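Local coordinates for protein glucose-permease IIA component (Mycoplasma capricolum, PDB 2GPR) that probably takes a phosphoryl group from phospho-HPr and passes it to the EIIB domain, within the phosphotransferase system that imports and phosphorylates glucose, at residues K6-L11 with I67-G72; F38-K43 with G142-G147; A49-K54 with V73-H78; V110-V115 with P120-P125. All blocks are in the same frame, centred on the assembly; numbering follows the deposited sequence.

Contact 1 of 4, residues K6-L11 with I67-G72; sequences KNLKVL and IQTKSG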
loop_
_atom_site.group_PDB
_atom_site.type_symbol
_atom_site.label_atom_id
_atom_site.label_comp_id
_atom_site.label_asym_id
_atom_site.label_seq_id
_atom_site.Cartn_x
_atom_site.Cartn_y
_atom_site.Cartn_z
ATOM N N LYS A 6 5.495 -20.140 -7.717
ATOM C CA LYS A 6 5.061 -18.857 -8.202
ATOM C C LYS A 6 5.123 -17.860 -7.059
ATOM O O LYS A 6 4.767 -18.168 -5.920
ATOM C CB LYS A 6 3.745 -18.853 -8.990
ATOM C CG LYS A 6 2.552 -19.429 -8.233
ATOM C CD LYS A 6 1.248 -18.631 -8.407
ATOM C CE LYS A 6 1.112 -17.402 -7.478
ATOM N NZ LYS A 6 0.930 -17.728 -6.040
ATOM N N ASN A 7 5.687 -16.707 -7.356
ATOM C CA ASN A 7 5.851 -15.629 -6.393
ATOM C C ASN A 7 4.912 -14.464 -6.665
ATOM O O ASN A 7 4.142 -14.450 -7.644
ATOM C CB ASN A 7 7.307 -15.143 -6.235
ATOM C CG ASN A 7 7.918 -14.454 -7.470
ATOM O OD1 ASN A 7 8.112 -15.054 -8.530
ATOM N ND2 ASN A 7 8.355 -13.209 -7.302
ATOM N N LEU A 8 4.898 -13.523 -5.719
ATOM C CA LEU A 8 4.101 -12.350 -5.891
ATOM C C LEU A 8 4.984 -11.127 -5.899
ATOM O O LEU A 8 5.735 -10.867 -4.996
ATOM C CB LEU A 8 2.935 -12.194 -4.906
ATOM C CG LEU A 8 2.185 -10.865 -5.158
ATOM C CD1 LEU A 8 0.814 -11.098 -5.735
ATOM C CD2 LEU A 8 2.146 -9.995 -3.919
ATOM N N LYS A 9 4.931 -10.402 -6.948
ATOM C CA LYS A 9 5.740 -9.212 -7.040
ATOM C C LYS A 9 4.960 -8.000 -6.578
ATOM O O LYS A 9 3.837 -7.764 -7.029
ATOM C CB LYS A 9 6.163 -9.012 -8.469
ATOM C CG LYS A 9 7.506 -9.637 -8.750
ATOM C CD LYS A 9 7.834 -9.631 -10.264
ATOM C CE LYS A 9 7.095 -8.479 -10.964
ATOM N NZ LYS A 9 7.322 -8.417 -12.429
ATOM N N VAL A 10 5.528 -7.206 -5.664
ATOM C CA VAL A 10 4.801 -6.038 -5.242
ATOM C C VAL A 10 5.432 -4.781 -5.769
ATOM O O VAL A 10 6.609 -4.679 -5.669
ATOM C CB VAL A 10 4.222 -6.050 -3.795
ATOM C CG1 VAL A 10 4.091 -7.444 -3.188
ATOM C CG2 VAL A 10 4.794 -5.045 -2.816
ATOM N N LEU A 11 4.677 -3.868 -6.426
ATOM C CA LEU A 11 5.259 -2.612 -6.967
ATOM C C LEU A 11 5.165 -1.405 -6.008
ATOM O O LEU A 11 4.465 -1.397 -4.992
ATOM C CB LEU A 11 4.733 -2.186 -8.380
ATOM C CG LEU A 11 4.488 -3.285 -9.419
ATOM C CD1 LEU A 11 4.102 -2.674 -10.750
ATOM C CD2 LEU A 11 5.680 -4.213 -9.612
ATOM N N ILE A 67 -6.591 -4.915 -1.488
ATOM C CA ILE A 67 -6.575 -5.663 -2.724
ATOM C C ILE A 67 -6.354 -7.092 -2.419
ATOM O O ILE A 67 -5.504 -7.462 -1.610
ATOM C CB ILE A 67 -5.560 -5.112 -3.769
ATOM C CG1 ILE A 67 -5.970 -3.702 -4.265
ATOM C CG2 ILE A 67 -5.478 -6.068 -4.966
ATOM C CD1 ILE A 67 -4.834 -2.721 -4.489
ATOM N N GLN A 68 -7.169 -7.896 -3.016
ATOM C CA GLN A 68 -7.072 -9.305 -2.811
ATOM C C GLN A 68 -6.756 -9.933 -4.154
ATOM O O GLN A 68 -7.462 -9.713 -5.123
ATOM C CB GLN A 68 -8.371 -9.829 -2.096
ATOM C CG GLN A 68 -8.602 -11.357 -1.985
ATOM C CD GLN A 68 -10.100 -11.712 -1.987
ATOM O OE1 GLN A 68 -10.736 -11.883 -3.066
ATOM N NE2 GLN A 68 -10.696 -11.754 -0.784
ATOM N N THR A 69 -5.597 -10.586 -4.223
ATOM C CA THR A 69 -5.158 -11.275 -5.424
ATOM C C THR A 69 -5.919 -12.579 -5.581
ATOM O O THR A 69 -6.600 -13.056 -4.662
ATOM C CB THR A 69 -3.660 -11.605 -5.369
ATOM O OG1 THR A 69 -3.425 -12.578 -4.368
ATOM C CG2 THR A 69 -2.861 -10.355 -5.044
ATOM N N LYS A 70 -5.764 -13.182 -6.736
ATOM C CA LYS A 70 -6.443 -14.427 -6.970
ATOM C C LYS A 70 -6.079 -15.498 -5.920
ATOM O O LYS A 70 -6.885 -16.387 -5.613
ATOM C CB LYS A 70 -6.295 -14.894 -8.413
ATOM C CG LYS A 70 -4.889 -15.368 -8.751
ATOM C CD LYS A 70 -4.579 -15.466 -10.250
ATOM C CE LYS A 70 -4.528 -14.122 -10.977
ATOM N NZ LYS A 70 -3.808 -13.070 -10.242
ATOM N N SER A 71 -4.875 -15.357 -5.331
ATOM C CA SER A 71 -4.317 -16.245 -4.321
ATOM C C SER A 71 -4.879 -16.019 -2.929
ATOM O O SER A 71 -4.522 -16.680 -1.941
ATOM C CB SER A 71 -2.850 -16.059 -4.301
ATOM O OG SER A 71 -2.567 -14.954 -5.123
ATOM N N GLY A 72 -5.768 -15.087 -2.802
ATOM C CA GLY A 72 -6.319 -14.926 -1.500
ATOM C C GLY A 72 -5.508 -14.056 -0.586
ATOM O O GLY A 72 -6.073 -13.477 0.314
#
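K6 leans toward the turn at S71 with a curled side chain: bends at chi3 (-83°) and chi4 (-69°) bring its ammonium group round until NZ lies 4.5 Å from S71 CB, a loose approach between two exposed residues. Two positions further on, L8 makes the firmer touch. Its CG stands anti to the backbone N (chi1 178°), which carries the branched end out from the strand, and methyl CD1 meets methyl CG2 of T69 at 3.8 Å. V51 packs against both L8 and T69 and so joins the apolar patch. The contact belongs to the antiparallel beta sandwich of the EIIA fold, where strand 8-11 pairs with the C-terminal strand 149-153 through backbone bonds from L8 and V10, while strand 64-68 lies in the large sheet and ends in a type I beta turn, T69 to G72. That turn is closed by G72 N donating to T69 O at 2.9 Å. T69 divides its two branches between different tasks: CG2 faces L8, and OG1 is hydrogen-bonded to S71 OG at 2.6 Å, tying together two side chains of the turn. Beyond L8, K9 packs on V149 and I152 of the partner strand, and L11 also packs on V149.

Contact 2 of 4, residues F38-K43 with G142-G147; sequences FAINPK and GEVKQG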
loop_
_atom_site.group_PDB
_atom_site.type_symbol
_atom_site.label_atom_id
_atom_site.label_comp_id
_atom_site.label_asym_id
_atom_site.label_seq_id
_atom_site.Cartn_x
_atom_site.Cartn_y
_atom_site.Cartn_z
ATOM N N PHE A 38 5.900 -3.262 4.588
ATOM C CA PHE A 38 6.756 -2.095 4.738
ATOM C C PHE A 38 5.976 -0.764 4.558
ATOM O O PHE A 38 4.774 -0.713 4.697
ATOM C CB PHE A 38 7.888 -2.168 3.778
ATOM C CG PHE A 38 7.318 -2.459 2.426
ATOM C CD1 PHE A 38 6.998 -3.761 2.056
ATOM C CD2 PHE A 38 7.035 -1.433 1.533
ATOM C CE1 PHE A 38 6.433 -4.062 0.824
ATOM C CE2 PHE A 38 6.475 -1.710 0.281
ATOM C CZ PHE A 38 6.164 -3.024 -0.068
ATOM N N ALA A 39 6.659 0.328 4.283
ATOM C CA ALA A 39 5.992 1.603 4.130
ATOM C C ALA A 39 6.662 2.477 3.067
ATOM O O ALA A 39 7.638 2.136 2.421
ATOM C CB ALA A 39 5.858 2.343 5.465
ATOM N N ILE A 40 6.095 3.592 2.873
ATOM C CA ILE A 40 6.578 4.431 1.887
ATOM C C ILE A 40 6.396 5.863 2.268
ATOM O O ILE A 40 5.380 6.258 2.847
ATOM C CB ILE A 40 6.061 4.062 0.459
ATOM C CG1 ILE A 40 6.986 4.640 -0.646
ATOM C CG2 ILE A 40 4.604 4.473 0.184
ATOM C CD1 ILE A 40 6.671 4.119 -2.062
ATOM N N ASN A 41 7.491 6.605 2.014
ATOM C CA ASN A 41 7.565 8.040 2.120
ATOM C C ASN A 41 7.204 8.585 0.742
ATOM O O ASN A 41 8.074 8.644 -0.181
ATOM C CB ASN A 41 8.938 8.518 2.535
ATOM C CG ASN A 41 8.764 9.411 3.688
ATOM O OD1 ASN A 41 7.861 10.260 3.673
ATOM N ND2 ASN A 41 9.416 9.043 4.786
ATOM N N PRO A 42 5.898 8.896 0.587
ATOM C CA PRO A 42 5.389 9.386 -0.657
ATOM C C PRO A 42 6.057 10.691 -1.090
ATOM O O PRO A 42 6.030 11.696 -0.394
ATOM C CB PRO A 42 3.878 9.622 -0.483
ATOM C CG PRO A 42 3.590 9.496 0.998
ATOM C CD PRO A 42 4.877 9.020 1.657
ATOM N N LYS A 43 6.657 10.628 -2.258
ATOM C CA LYS A 43 7.242 11.761 -2.892
ATOM C C LYS A 43 6.225 12.327 -3.823
ATOM O O LYS A 43 6.159 13.547 -3.972
ATOM C CB LYS A 43 8.460 11.431 -3.706
ATOM C CG LYS A 43 9.666 11.090 -2.877
ATOM C CD LYS A 43 10.875 10.910 -3.780
ATOM C CE LYS A 43 12.058 10.245 -3.097
ATOM N NZ LYS A 43 12.813 11.190 -2.261
ATOM N N GLY A 142 15.147 1.807 0.109
ATOM C CA GLY A 142 15.733 2.948 -0.499
ATOM C C GLY A 142 14.780 3.688 -1.400
ATOM O O GLY A 142 13.572 3.535 -1.289
ATOM N N GLU A 143 15.393 4.538 -2.271
ATOM C CA GLU A 143 14.742 5.420 -3.218
ATOM C C GLU A 143 14.194 4.626 -4.437
ATOM O O GLU A 143 14.907 3.812 -5.057
ATOM C CB GLU A 143 15.720 6.549 -3.590
ATOM C CG GLU A 143 15.104 7.968 -3.628
ATOM C CD GLU A 143 14.704 8.562 -2.279
ATOM O OE1 GLU A 143 14.381 7.886 -1.314
ATOM O OE2 GLU A 143 14.704 9.889 -2.271
ATOM N N VAL A 144 12.875 4.797 -4.732
ATOM C CA VAL A 144 12.184 4.045 -5.787
ATOM C C VAL A 144 11.293 4.884 -6.658
ATOM O O VAL A 144 10.914 5.996 -6.362
ATOM C CB VAL A 144 11.291 2.891 -5.243
ATOM C CG1 VAL A 144 12.086 1.841 -4.480
ATOM C CG2 VAL A 144 10.174 3.429 -4.361
ATOM N N LYS A 145 10.907 4.267 -7.739
ATOM C CA LYS A 145 9.997 4.848 -8.653
ATOM C C LYS A 145 8.747 4.033 -8.670
ATOM O O LYS A 145 8.778 2.782 -8.585
ATOM C CB LYS A 145 10.601 4.935 -10.023
ATOM C CG LYS A 145 11.775 5.885 -10.016
ATOM C CD LYS A 145 11.379 7.295 -10.426
ATOM C CE LYS A 145 11.761 7.643 -11.882
ATOM N NZ LYS A 145 12.037 9.079 -12.122
ATOM N N GLN A 146 7.636 4.742 -8.761
ATOM C CA GLN A 146 6.336 4.087 -8.805
ATOM C C GLN A 146 6.302 3.036 -9.921
ATOM O O GLN A 146 6.557 3.364 -11.088
ATOM C CB GLN A 146 5.217 5.130 -9.036
ATOM C CG GLN A 146 3.840 4.500 -9.181
ATOM C CD GLN A 146 3.500 4.207 -10.601
ATOM O OE1 GLN A 146 3.027 3.088 -10.965
ATOM N NE2 GLN A 146 3.682 5.255 -11.414
ATOM N N GLY A 147 6.011 1.769 -9.567
ATOM C CA GLY A 147 5.937 0.700 -10.559
ATOM C C GLY A 147 7.211 -0.142 -10.584
ATOM O O GLY A 147 7.449 -0.938 -11.502
#
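An extended side chain (chi1 -159°) carries CD1 of I40 out from strand 36-42 to V144, whose chi1 of -61° leaves CG2 between its backbone N and carbonyl carbon, turned to meet it. The two methyls come together at 4.2 Å, a relaxed van der Waals contact between buried residues whose CA atoms are 9.5 Å apart. The second meeting point lies at the surface, just beyond the end of the strand. There K43 runs nearly straight through most of its length and bends at its last torsion, chi4 -79°, while E143 is kinked at chi2, so the side chains cross at about a right angle. NZ of K43 forms a salt bridge with OE2 of E143, but the modelled separation of 2.3 Å is too short, so the pairing is plausible and its exact geometry doubtful. The other carboxylate oxygen, OE1, is hydrogen-bonded to T17 OG1 on the edge strand 16-19, which gives E143 a second anchor. The backbone N of Q146 is bonded to D15 OD1, fastening the same loop further along. V144 also packs on V150, and I40 on I18 and S124, linking the pair to the neighbouring strands. The arrangement is that of a connection in the antiparallel beta sandwich of the EIIA domain: the chain turns a corner at E143 and passes across strand 36-42 before entering the final strand, 149-153.

Contact 3 of 4, residues A49-K54 with V73-H78; sequences APVSGK and VEILLH
The pyrrolidine ring of P50 meets I75 through its CB-CG edge: methyl CD1 of I75 sits off that edge and not over a ring face, 3.6 Å from P50 CG and 3.9 Å from P50 CB. The one aromatic ring in the segments, the imidazole of H78, points elsewhere; it packs edge-to-face with F29, and its ND1 makes a weak hydrogen bond to G80 O. H78 is, by similarity, the phosphorylated histidine of the active site and a zinc ligand shared with glycerol kinase, but it takes no part in the packing of the proline. I75 uses both its branches. With CG1 anti to the backbone N (chi1 170°), CD1 is sent to the proline while CG2 is left to meet CG2 of V51 at 3.9 Å. The isoleucine thus faces two consecutive residues of the loop, each at an oblique angle, and all three are buried, so the join is purely apolar. The loop is also held by S52 OG, bonded to A103 N. V51 packs on V10 and I67, while I75 and L77 both rest on I126, so the contact lies between strand 8-11 and the large sheet, where strand 74-78 runs between strands 64-68 and 124-130.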
loop_
_atom_site.group_PDB
_atom_site.type_symbol
_atom_site.label_atom_id
_atom_site.label_comp_id
_atom_site.label_asym_id
_atom_site.label_seq_id
_atom_site.Cartn_x
_atom_site.Cartn_y
_atom_site.Cartn_z
ATOM N N ALA A 49 -1.979 0.856 -7.681
ATOM C CA ALA A 49 -2.051 -0.469 -7.186
ATOM C C ALA A 49 -0.674 -1.196 -7.234
ATOM O O ALA A 49 0.021 -1.261 -8.258
ATOM C CB ALA A 49 -3.118 -1.222 -7.972
ATOM N N PRO A 50 -0.326 -1.813 -6.123
ATOM C CA PRO A 50 0.912 -2.582 -5.950
ATOM C C PRO A 50 0.886 -3.950 -6.592
ATOM O O PRO A 50 1.912 -4.535 -6.849
ATOM C CB PRO A 50 1.048 -2.775 -4.448
ATOM C CG PRO A 50 -0.121 -2.026 -3.754
ATOM C CD PRO A 50 -0.913 -1.329 -4.836
ATOM N N VAL A 51 -0.311 -4.478 -6.783
ATOM C CA VAL A 51 -0.576 -5.769 -7.411
ATOM C C VAL A 51 -1.930 -5.751 -8.118
ATOM O O VAL A 51 -2.706 -4.759 -8.130
ATOM C CB VAL A 51 -0.538 -6.938 -6.432
ATOM C CG1 VAL A 51 0.786 -6.989 -5.683
ATOM C CG2 VAL A 51 -1.706 -6.785 -5.452
ATOM N N SER A 52 -2.238 -6.863 -8.711
ATOM C CA SER A 52 -3.512 -6.992 -9.339
ATOM C C SER A 52 -4.419 -7.832 -8.468
ATOM O O SER A 52 -3.986 -8.794 -7.842
ATOM C CB SER A 52 -3.360 -7.545 -10.708
ATOM O OG SER A 52 -2.364 -6.772 -11.334
ATOM N N GLY A 53 -5.678 -7.430 -8.376
ATOM C CA GLY A 53 -6.640 -8.161 -7.550
ATOM C C GLY A 53 -7.923 -7.392 -7.458
ATOM O O GLY A 53 -8.171 -6.530 -8.303
ATOM N N LYS A 54 -8.713 -7.691 -6.441
ATOM C CA LYS A 54 -9.985 -7.032 -6.203
ATOM C C LYS A 54 -9.926 -6.058 -5.055
ATOM O O LYS A 54 -9.436 -6.370 -3.948
ATOM C CB LYS A 54 -11.024 -8.047 -5.856
ATOM C CG LYS A 54 -12.309 -7.787 -6.585
ATOM C CD LYS A 54 -13.503 -8.168 -5.758
ATOM C CE LYS A 54 -13.450 -9.594 -5.274
ATOM N NZ LYS A 54 -14.756 -9.960 -4.710
ATOM N N VAL A 73 -4.207 -13.971 -0.786
ATOM C CA VAL A 73 -3.410 -13.047 0.016
ATOM C C VAL A 73 -3.914 -11.574 -0.120
ATOM O O VAL A 73 -4.155 -11.023 -1.195
ATOM C CB VAL A 73 -1.930 -13.102 -0.382
ATOM C CG1 VAL A 73 -1.631 -14.317 -1.244
ATOM C CG2 VAL A 73 -1.472 -11.820 -1.087
ATOM N N GLU A 74 -4.118 -10.917 0.972
ATOM C CA GLU A 74 -4.575 -9.548 0.871
ATOM C C GLU A 74 -3.517 -8.597 1.304
ATOM O O GLU A 74 -2.957 -8.741 2.381
ATOM C CB GLU A 74 -5.803 -9.189 1.730
ATOM C CG GLU A 74 -7.134 -9.379 0.994
ATOM C CD GLU A 74 -8.221 -9.748 1.964
ATOM O OE1 GLU A 74 -8.167 -10.999 2.332
ATOM O OE2 GLU A 74 -8.985 -8.963 2.443
ATOM N N ILE A 75 -3.331 -7.573 0.523
ATOM C CA ILE A 75 -2.423 -6.583 0.898
ATOM C C ILE A 75 -3.126 -5.243 1.071
ATOM O O ILE A 75 -3.958 -4.817 0.257
ATOM C CB ILE A 75 -1.349 -6.578 -0.140
ATOM C CG1 ILE A 75 -0.447 -5.397 0.010
ATOM C CG2 ILE A 75 -1.944 -6.564 -1.524
ATOM C CD1 ILE A 75 -0.193 -4.768 -1.350
ATOM N N LEU A 76 -2.823 -4.570 2.156
ATOM C CA LEU A 76 -3.390 -3.266 2.416
ATOM C C LEU A 76 -2.419 -2.072 2.181
ATOM O O LEU A 76 -1.286 -2.030 2.678
ATOM C CB LEU A 76 -4.045 -3.256 3.816
ATOM C CG LEU A 76 -4.647 -1.940 4.270
ATOM C CD1 LEU A 76 -6.136 -1.928 3.985
ATOM C CD2 LEU A 76 -4.461 -1.840 5.777
ATOM N N LEU A 77 -2.884 -1.106 1.391
ATOM C CA LEU A 77 -2.244 0.175 1.130
ATOM C C LEU A 77 -3.019 1.186 1.989
ATOM O O LEU A 77 -4.238 1.289 1.895
ATOM C CB LEU A 77 -2.403 0.589 -0.359
ATOM C CG LEU A 77 -1.501 1.700 -0.914
ATOM C CD1 LEU A 77 -2.299 2.652 -1.785
ATOM C CD2 LEU A 77 -0.576 2.417 0.084
ATOM N N HIS A 78 -2.316 1.906 2.841
ATOM C CA HIS A 78 -2.912 2.816 3.731
ATOM C C HIS A 78 -2.177 4.103 3.703
ATOM O O HIS A 78 -1.058 4.141 4.174
ATOM C CB HIS A 78 -2.807 2.186 5.085
ATOM C CG HIS A 78 -3.446 2.992 6.154
ATOM N ND1 HIS A 78 -2.919 4.226 6.522
ATOM C CD2 HIS A 78 -4.503 2.700 6.973
ATOM C CE1 HIS A 78 -3.648 4.649 7.539
ATOM N NE2 HIS A 78 -4.618 3.775 7.822
#

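Contact 4 of 4, residues V110-V115 with P120-P125; sequences VDLKSV and PSIKSP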
loop_
_atom_site.group_PDB
_atom_site.type_symbol
_atom_site.label_atom_id
_atom_site.label_comp_id
_atom_site.label_asym_id
_atom_site.label_seq_id
_atom_site.Cartn_x
_atom_site.Cartn_y
_atom_site.Cartn_z
ATOM N N VAL A 110 -3.825 12.123 -3.792
ATOM C CA VAL A 110 -3.864 12.781 -2.487
ATOM C C VAL A 110 -3.232 14.158 -2.404
ATOM O O VAL A 110 -2.073 14.352 -2.738
ATOM C CB VAL A 110 -3.227 11.934 -1.416
ATOM C CG1 VAL A 110 -3.430 12.607 -0.069
ATOM C CG2 VAL A 110 -3.872 10.570 -1.423
ATOM N N ASP A 111 -3.954 15.095 -1.827
ATOM C CA ASP A 111 -3.343 16.374 -1.626
ATOM C C ASP A 111 -2.402 16.237 -0.482
ATOM O O ASP A 111 -2.714 16.709 0.616
ATOM C CB ASP A 111 -4.338 17.472 -1.328
ATOM C CG ASP A 111 -3.746 18.848 -1.367
ATOM O OD1 ASP A 111 -2.533 18.958 -0.918
ATOM O OD2 ASP A 111 -4.409 19.819 -1.603
ATOM N N LEU A 112 -1.239 15.679 -0.786
ATOM C CA LEU A 112 -0.201 15.465 0.174
ATOM C C LEU A 112 0.124 16.690 0.993
ATOM O O LEU A 112 0.233 16.578 2.231
ATOM C CB LEU A 112 1.043 14.803 -0.438
ATOM C CG LEU A 112 1.209 13.360 0.022
ATOM C CD1 LEU A 112 -0.108 12.620 -0.098
ATOM C CD2 LEU A 112 2.319 12.646 -0.766
ATOM N N LYS A 113 0.274 17.866 0.323
ATOM C CA LYS A 113 0.570 19.098 1.057
ATOM C C LYS A 113 -0.470 19.379 2.096
ATOM O O LYS A 113 -0.142 19.733 3.210
ATOM C CB LYS A 113 0.739 20.336 0.218
ATOM C CG LYS A 113 0.775 21.618 1.066
ATOM C CD LYS A 113 1.036 22.903 0.255
ATOM C CE LYS A 113 0.886 24.194 1.059
ATOM N NZ LYS A 113 2.002 24.471 1.994
ATOM N N SER A 114 -1.729 19.246 1.740
ATOM C CA SER A 114 -2.745 19.508 2.729
ATOM C C SER A 114 -2.745 18.470 3.815
ATOM O O SER A 114 -2.510 18.770 4.979
ATOM C CB SER A 114 -4.094 19.652 2.090
ATOM O OG SER A 114 -3.944 20.438 0.914
ATOM N N VAL A 115 -2.981 17.242 3.411
ATOM C CA VAL A 115 -3.029 16.114 4.328
ATOM C C VAL A 115 -1.904 16.070 5.319
ATOM O O VAL A 115 -2.104 15.732 6.481
ATOM C CB VAL A 115 -3.056 14.833 3.565
ATOM C CG1 VAL A 115 -3.354 13.724 4.523
ATOM C CG2 VAL A 115 -4.148 14.921 2.528
ATOM N N PRO A 120 -0.755 12.939 11.595
ATOM C CA PRO A 120 0.502 12.632 12.211
ATOM C C PRO A 120 1.584 12.269 11.223
ATOM O O PRO A 120 2.735 12.618 11.431
ATOM C CB PRO A 120 0.254 11.474 13.198
ATOM C CG PRO A 120 -1.244 11.247 13.271
ATOM C CD PRO A 120 -1.872 12.141 12.203
ATOM N N SER A 121 1.228 11.568 10.153
ATOM C CA SER A 121 2.245 11.181 9.185
ATOM C C SER A 121 1.673 10.780 7.840
ATOM O O SER A 121 0.623 10.160 7.797
ATOM C CB SER A 121 3.084 10.043 9.734
ATOM O OG SER A 121 4.072 9.703 8.795
ATOM N N ILE A 122 2.377 11.121 6.729
ATOM C CA ILE A 122 1.960 10.678 5.394
ATOM C C ILE A 122 2.704 9.408 4.955
ATOM O O ILE A 122 2.488 8.881 3.869
ATOM C CB ILE A 122 1.912 11.715 4.284
ATOM C CG1 ILE A 122 3.283 12.310 4.021
ATOM C CG2 ILE A 122 0.875 12.788 4.519
ATOM C CD1 ILE A 122 3.580 12.390 2.531
ATOM N N LYS A 123 3.603 8.949 5.793
ATOM C CA LYS A 123 4.285 7.728 5.517
ATOM C C LYS A 123 3.193 6.680 5.397
ATOM O O LYS A 123 2.360 6.612 6.280
ATOM C CB LYS A 123 5.194 7.422 6.673
ATOM C CG LYS A 123 6.524 8.165 6.614
ATOM C CD LYS A 123 7.390 7.723 7.791
ATOM C CE LYS A 123 8.212 8.835 8.403
ATOM N NZ LYS A 123 8.804 8.451 9.701
ATOM N N SER A 124 3.120 6.003 4.244
ATOM C CA SER A 124 2.053 5.074 3.916
ATOM C C SER A 124 2.404 3.608 4.013
ATOM O O SER A 124 3.232 3.133 3.270
ATOM C CB SER A 124 1.497 5.391 2.548
ATOM O OG SER A 124 1.003 6.741 2.519
ATOM N N PRO A 125 1.676 2.871 4.861
ATOM C CA PRO A 125 1.975 1.477 5.038
ATOM C C PRO A 125 1.395 0.517 4.009
ATOM O O PRO A 125 0.264 0.661 3.519
ATOM C CB PRO A 125 1.563 1.126 6.452
ATOM C CG PRO A 125 1.198 2.423 7.155
ATOM C CD PRO A 125 1.161 3.504 6.104
#
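The capped first turn of helix 112-118 packs here, through L112 and V115, on I122 in the short link that takes the chain back into strand 124-130. L112 makes the tighter touch: its CD2 lies 3.5 Å and its CG 3.6 Å from methyl CD1 of I122. V115, one turn along the same helix face, brings CG1 to within 4.3 Å of I122 CG2, so the isoleucine meets the helix with both its branches. A chi1 of 62° sets I122 CG1 between the backbone N and the carbonyl carbon and leaves CG2 anti to that carbon, so that the two branches reach different helix residues. D111 is the N-cap: its OD1 accepts from S114 N at 2.8 Å, a nearly straight bond (164°) that meets the oxygen from well above the carboxylate plane. The helix proper starts with V115 N donating to D111 O at 2.9 Å. Across from it, the link contains an ST turn, K123 N donating to S121 OG at 3.1 Å. The hydroxyl of S124 donates to I122 O at 2.9 Å and is also bonded to G80 N. The side chain of V115 is about 8 Å from that of H63, which by similarity is important for phospho-donor activity. P42 at the end of strand 36-42 packs on both L112 and I122, so helix and link together cover that end of the large sheet, where strand 36-42 adjoins strand 124-130.

Contacts 1 and 3 adjoin, with centres about 7 Å apart: L11 N is probably bonded to P50 O (2.9 Å), and Q68 O to K54 N (2.7 Å). Contact 4 reaches contact 3 through H78 N and P125 O (2.9 Å) and contact 2 through S124 N and I40 O (2.7 Å), both probable bonds between neighbouring strands of the large sheet. Contacts 1 and 2 meet where V10 CG2 packs on F38 CZ at 3.7 Å. Segment 73-78 of contact 3 ends at H78, the presumed phosphorylated residue, although its packing lies away from the site; the side chains of I40 and I122 are each about 9 Å from that of H78. Contact 1 lies away from the annotated sites, its centre about 25 Å from that of contact 4.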